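Alanine racemase (Oenococcus oeni PSU-1, PDB 3HUR) belongs to the alanine racemase family, whose chains join an N-terminal TIM-barrel domain to a beta-rich C-terminal domain. Local coordinates at residues Phe119-Met133 / Gln156-Thr168. Numbering follows the deposited sequence.
Sequences FEGTLKVSLAIDTGM and QLDLFSVYTHFAT
Leu157 packs against Leu123 and Val125 on the outer, helix-covered face of two neighbouring parallel strands of the TIM barrel, 123-128 and 157-163, which helix 141-153 links as a beta-alpha-beta unit. Its CD2 does the touching, 3.9 Å from Leu123 CD2, and the same methyl meets the edge of the Phe119 ring near its plane. Farther along, Val162 CG1 lies 3.8 Å from Ile129 CG1. Branched aliphatic residues suit this face because helix 95-100 packs on its Leu123 end and helix 174-191 on Ile129.

The opposite face, carrying Lys124, Ser126, Ala128 and Tyr163, looks into the barrel. Ala128 is small enough to let the Tyr163 ring come close against strand 123-128; with CG between the backbone N and the carbonyl carbon (chi1 79°), the ring swings across to that strand, and its OH is hydrogen-bonded to Thr106 OG1. Between the faces run the parallel backbone bonds, whose register slips by one residue at Phe160: its N donates to Val125 O, while Leu127 N takes Ser161 O.

Polar side chains finish both ends. At one, Thr164 OG1 donates to Ile129 O at 2.9 Å and accepts from Thr131 OG1. At the other, the long Gln156 with its planar amide spans the turn before strand 123-128: its NE2 meets Phe119 O from a position tilted out of that carbonyl's plane, and gives its other hydrogen to a lone pair of Gly121 O at 2.8 Å, in the carbonyl plane.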
loop_
_atom_site.group_PDB
_atom_site.type_symbol
_atom_site.label_atom_id
_atom_site.label_comp_id
_atom_site.label_asym_id
_atom_site.label_seq_id
_atom_site.Cartn_x
_atom_site.Cartn_y
_atom_site.Cartn_z
ATOM N N PHE A 119 31.297 25.112 -34.501
ATOM C CA PHE A 119 31.960 24.030 -33.752
ATOM C C PHE A 119 32.911 23.217 -34.617
ATOM O O PHE A 119 32.787 23.211 -35.840
ATOM C CB PHE A 119 30.926 23.076 -33.131
ATOM C CG PHE A 119 29.985 22.448 -34.128
ATOM C CD1 PHE A 119 30.308 21.275 -34.773
ATOM C CD2 PHE A 119 28.759 23.016 -34.399
ATOM C CE1 PHE A 119 29.437 20.698 -35.687
ATOM C CE2 PHE A 119 27.879 22.434 -35.322
ATOM C CZ PHE A 119 28.217 21.273 -35.944
ATOM N N GLU A 120 33.819 22.491 -33.970
ATOM C CA GLU A 120 34.721 21.550 -34.659
ATOM C C GLU A 120 34.184 20.104 -34.719
ATOM O O GLU A 120 33.466 19.662 -33.832
ATOM C CB GLU A 120 36.101 21.553 -33.980
ATOM C CG GLU A 120 36.578 22.958 -33.621
ATOM C CD GLU A 120 38.089 23.115 -33.591
ATOM O OE1 GLU A 120 38.718 22.453 -32.754
ATOM O OE2 GLU A 120 38.638 23.908 -34.399
ATOM N N GLY A 121 34.558 19.379 -35.763
ATOM C CA GLY A 121 34.262 17.961 -35.884
ATOM C C GLY A 121 32.917 17.701 -36.518
ATOM O O GLY A 121 32.260 18.616 -37.018
ATOM N N THR A 122 32.490 16.446 -36.497
ATOM C CA THR A 122 31.219 16.088 -37.095
ATOM C C THR A 122 30.160 15.860 -35.973
ATOM O O THR A 122 30.376 15.073 -35.052
ATOM C CB THR A 122 31.347 14.890 -38.085
ATOM O OG1 THR A 122 30.514 13.809 -37.668
ATOM C CG2 THR A 122 32.811 14.395 -38.242
ATOM N N LEU A 123 29.067 16.626 -36.048
ATOM C CA LEU A 123 27.887 16.483 -35.200
ATOM C C LEU A 123 26.867 15.649 -35.936
ATOM O O LEU A 123 26.425 16.032 -37.031
ATOM C CB LEU A 123 27.267 17.849 -34.887
ATOM C CG LEU A 123 26.029 17.847 -33.973
ATOM C CD1 LEU A 123 26.376 17.337 -32.555
ATOM C CD2 LEU A 123 25.381 19.224 -33.893
ATOM N N LYS A 124 26.483 14.520 -35.334
ATOM C CA LYS A 124 25.493 13.623 -35.938
ATOM C C LYS A 124 24.110 13.971 -35.372
ATOM O O LYS A 124 23.943 14.052 -34.146
ATOM C CB LYS A 124 25.809 12.180 -35.625
ATOM C CG LYS A 124 27.235 11.793 -35.925
ATOM C CD LYS A 124 27.442 10.311 -35.711
ATOM C CE LYS A 124 28.695 9.813 -36.328
ATOM N NZ LYS A 124 28.479 8.365 -36.592
ATOM N N VAL A 125 23.144 14.171 -36.277
ATOM C CA VAL A 125 21.868 14.763 -35.954
ATOM C C VAL A 125 20.769 13.923 -36.541
ATOM O O VAL A 125 21.001 13.221 -37.508
ATOM C CB VAL A 125 21.755 16.209 -36.484
ATOM C CG1 VAL A 125 22.782 17.122 -35.788
ATOM C CG2 VAL A 125 21.895 16.249 -38.003
ATOM N N SER A 126 19.591 13.977 -35.937
ATOM C CA SER A 126 18.437 13.243 -36.397
ATOM C C SER A 126 17.302 14.202 -36.537
ATOM O O SER A 126 17.079 15.039 -35.691
ATOM C CB SER A 126 17.987 12.167 -35.400
ATOM O OG SER A 126 18.782 11.016 -35.520
ATOM N N LEU A 127 16.525 14.016 -37.577
ATOM C CA LEU A 127 15.494 14.947 -37.899
ATOM C C LEU A 127 14.187 14.257 -37.597
ATOM O O LEU A 127 13.874 13.192 -38.139
ATOM C CB LEU A 127 15.628 15.270 -39.369
ATOM C CG LEU A 127 14.859 16.438 -39.927
ATOM C CD1 LEU A 127 15.375 17.730 -39.345
ATOM C CD2 LEU A 127 15.112 16.358 -41.426
ATOM N N ALA A 128 13.438 14.849 -36.685
ATOM C CA ALA A 128 12.260 14.210 -36.151
ATOM C C ALA A 128 11.074 14.781 -36.871
ATOM O O ALA A 128 10.912 15.991 -36.930
ATOM C CB ALA A 128 12.149 14.472 -34.658
ATOM N N ILE A 129 10.244 13.905 -37.410
ATOM C CA ILE A 129 9.054 14.332 -38.074
ATOM C C ILE A 129 7.842 14.232 -37.163
ATOM O O ILE A 129 7.364 13.160 -36.867
ATOM C CB ILE A 129 8.800 13.494 -39.362
ATOM C CG1 ILE A 129 10.059 13.459 -40.252
ATOM C CG2 ILE A 129 7.604 14.043 -40.099
ATOM C CD1 ILE A 129 10.701 14.782 -40.457
ATOM N N ASP A 130 7.337 15.373 -36.739
ATOM C CA ASP A 130 6.093 15.416 -35.986
ATOM C C ASP A 130 4.937 15.034 -36.885
ATOM O O ASP A 130 4.375 15.877 -37.572
ATOM C CB ASP A 130 5.857 16.822 -35.413
ATOM C CG ASP A 130 4.565 16.930 -34.553
ATOM O OD1 ASP A 130 3.872 15.911 -34.295
ATOM O OD2 ASP A 130 4.235 18.065 -34.130
ATOM N N THR A 131 4.575 13.761 -36.879
ATOM C CA THR A 131 3.377 13.335 -37.569
ATOM C C THR A 131 2.208 13.282 -36.601
ATOM O O THR A 131 1.250 12.548 -36.825
ATOM C CB THR A 131 3.534 11.957 -38.200
ATOM O OG1 THR A 131 3.577 10.960 -37.176
ATOM C CG2 THR A 131 4.776 11.884 -39.034
ATOM N N GLY A 132 2.268 14.039 -35.514
ATOM C CA GLY A 132 1.078 14.181 -34.687
ATOM C C GLY A 132 1.219 14.317 -33.191
ATOM O O GLY A 132 1.024 15.405 -32.638
ATOM N N MET A 133 1.507 13.214 -32.520
ATOM C CA MET A 133 1.250 13.138 -31.067
ATOM C C MET A 133 2.453 13.619 -30.201
ATOM O O MET A 133 2.839 12.976 -29.214
ATOM C CB MET A 133 0.869 11.686 -30.721
ATOM C CG MET A 133 0.066 11.537 -29.444
ATOM S SD MET A 133 -1.670 11.957 -29.668
ATOM C CE MET A 133 -2.405 10.335 -29.316
ATOM N N GLN A 156 29.875 19.447 -41.683
ATOM C CA GLN A 156 30.062 19.030 -40.295
ATOM C C GLN A 156 28.771 18.385 -39.683
ATOM O O GLN A 156 28.870 17.718 -38.666
ATOM C CB GLN A 156 30.563 20.203 -39.426
ATOM C CG GLN A 156 32.036 20.521 -39.628
ATOM C CD GLN A 156 32.553 21.620 -38.718
ATOM O OE1 GLN A 156 32.628 22.790 -39.112
ATOM N NE2 GLN A 156 32.917 21.250 -37.489
ATOM N N LEU A 157 27.591 18.603 -40.274
ATOM C CA LEU A 157 26.365 17.916 -39.845
ATOM C C LEU A 157 26.218 16.603 -40.583
ATOM O O LEU A 157 26.288 16.555 -41.788
ATOM C CB LEU A 157 25.118 18.769 -40.069
ATOM C CG LEU A 157 25.095 20.042 -39.222
ATOM C CD1 LEU A 157 23.878 20.910 -39.603
ATOM C CD2 LEU A 157 25.098 19.683 -37.710
ATOM N N ASP A 158 26.013 15.529 -39.853
ATOM C CA ASP A 158 25.858 14.248 -40.469
ATOM C C ASP A 158 24.474 13.756 -40.096
ATOM O O ASP A 158 24.210 13.492 -38.949
ATOM C CB ASP A 158 26.937 13.330 -39.956
ATOM C CG ASP A 158 26.759 11.943 -40.410
ATOM O OD1 ASP A 158 25.821 11.711 -41.184
ATOM O OD2 ASP A 158 27.553 11.077 -39.978
ATOM N N LEU A 159 23.588 13.667 -41.074
ATOM C CA LEU A 159 22.234 13.245 -40.840
ATOM C C LEU A 159 22.214 11.739 -40.591
ATOM O O LEU A 159 22.545 10.951 -41.456
ATOM C CB LEU A 159 21.397 13.591 -42.043
ATOM C CG LEU A 159 19.903 13.409 -41.911
ATOM C CD1 LEU A 159 19.359 14.143 -40.712
ATOM C CD2 LEU A 159 19.252 13.906 -43.216
ATOM N N PHE A 160 21.830 11.363 -39.373
ATOM C CA PHE A 160 21.885 9.999 -38.925
ATOM C C PHE A 160 20.589 9.326 -39.229
ATOM O O PHE A 160 20.565 8.141 -39.527
ATOM C CB PHE A 160 22.142 9.962 -37.399
ATOM C CG PHE A 160 22.253 8.584 -36.852
ATOM C CD1 PHE A 160 21.161 7.960 -36.271
ATOM C CD2 PHE A 160 23.433 7.881 -36.962
ATOM C CE1 PHE A 160 21.259 6.664 -35.794
ATOM C CE2 PHE A 160 23.541 6.577 -36.481
ATOM C CZ PHE A 160 22.450 5.976 -35.889
ATOM N N SER A 161 19.494 10.068 -39.114
ATOM C CA SER A 161 18.155 9.501 -39.311
ATOM C C SER A 161 17.169 10.607 -39.577
ATOM O O SER A 161 17.341 11.725 -39.078
ATOM C CB SER A 161 17.669 8.717 -38.060
ATOM O OG SER A 161 16.924 7.538 -38.399
ATOM N N VAL A 162 16.130 10.280 -40.341
ATOM C CA VAL A 162 14.936 11.083 -40.418
ATOM C C VAL A 162 13.873 10.140 -39.948
ATOM O O VAL A 162 13.718 9.046 -40.525
ATOM C CB VAL A 162 14.597 11.533 -41.856
ATOM C CG1 VAL A 162 13.288 12.328 -41.856
ATOM C CG2 VAL A 162 15.739 12.333 -42.439
ATOM N N TYR A 163 13.142 10.537 -38.905
ATOM C CA TYR A 163 12.404 9.553 -38.127
ATOM C C TYR A 163 11.103 10.066 -37.532
ATOM O O TYR A 163 10.916 11.264 -37.351
ATOM C CB TYR A 163 13.303 9.005 -36.996
ATOM C CG TYR A 163 13.406 9.916 -35.808
ATOM C CD1 TYR A 163 14.206 11.026 -35.850
ATOM C CD2 TYR A 163 12.647 9.697 -34.666
ATOM C CE1 TYR A 163 14.266 11.912 -34.804
ATOM C CE2 TYR A 163 12.724 10.567 -33.581
ATOM C CZ TYR A 163 13.553 11.671 -33.655
ATOM O OH TYR A 163 13.646 12.569 -32.603
ATOM N N THR A 164 10.223 9.109 -37.222
ATOM C CA THR A 164 8.967 9.363 -36.512
ATOM C C THR A 164 8.561 8.086 -35.786
ATOM O O THR A 164 9.195 7.048 -35.937
ATOM C CB THR A 164 7.833 9.686 -37.529
ATOM O OG1 THR A 164 6.723 10.316 -36.879
ATOM C CG2 THR A 164 7.341 8.407 -38.236
ATOM N N HIS A 165 7.453 8.111 -35.070
ATOM C CA HIS A 165 6.850 6.822 -34.650
ATOM C C HIS A 165 5.377 7.020 -34.462
ATOM O O HIS A 165 4.917 8.156 -34.234
ATOM C CB HIS A 165 7.395 6.366 -33.294
ATOM C CG HIS A 165 6.953 7.257 -32.182
ATOM N ND1 HIS A 165 5.986 6.883 -31.281
ATOM C CD2 HIS A 165 7.251 8.553 -31.916
ATOM C CE1 HIS A 165 5.746 7.899 -30.465
ATOM N NE2 HIS A 165 6.491 8.927 -30.840
ATOM N N PHE A 166 4.686 5.891 -34.444
ATOM C CA PHE A 166 3.250 5.823 -34.410
ATOM C C PHE A 166 2.775 5.562 -32.986
ATOM O O PHE A 166 3.105 4.563 -32.410
ATOM C CB PHE A 166 2.780 4.713 -35.378
ATOM C CG PHE A 166 3.171 4.991 -36.815
ATOM C CD1 PHE A 166 2.420 5.868 -37.602
ATOM C CD2 PHE A 166 4.321 4.458 -37.361
ATOM C CE1 PHE A 166 2.815 6.189 -38.914
ATOM C CE2 PHE A 166 4.696 4.758 -38.673
ATOM C CZ PHE A 166 3.931 5.622 -39.448
ATOM N N ALA A 167 1.982 6.476 -32.442
ATOM C CA ALA A 167 1.428 6.348 -31.114
ATOM C C ALA A 167 0.442 5.211 -30.936
ATOM O O ALA A 167 0.313 4.685 -29.835
ATOM C CB ALA A 167 0.769 7.625 -30.719
ATOM N N THR A 168 -0.275 4.808 -31.968
ATOM C CA THR A 168 -1.377 3.908 -31.713
ATOM C C THR A 168 -1.173 2.541 -32.345
ATOM O O THR A 168 -2.122 1.762 -32.517
ATOM C CB THR A 168 -2.710 4.547 -32.135
ATOM O OG1 THR A 168 -2.650 4.859 -33.520
ATOM C CG2 THR A 168 -2.998 5.847 -31.295
#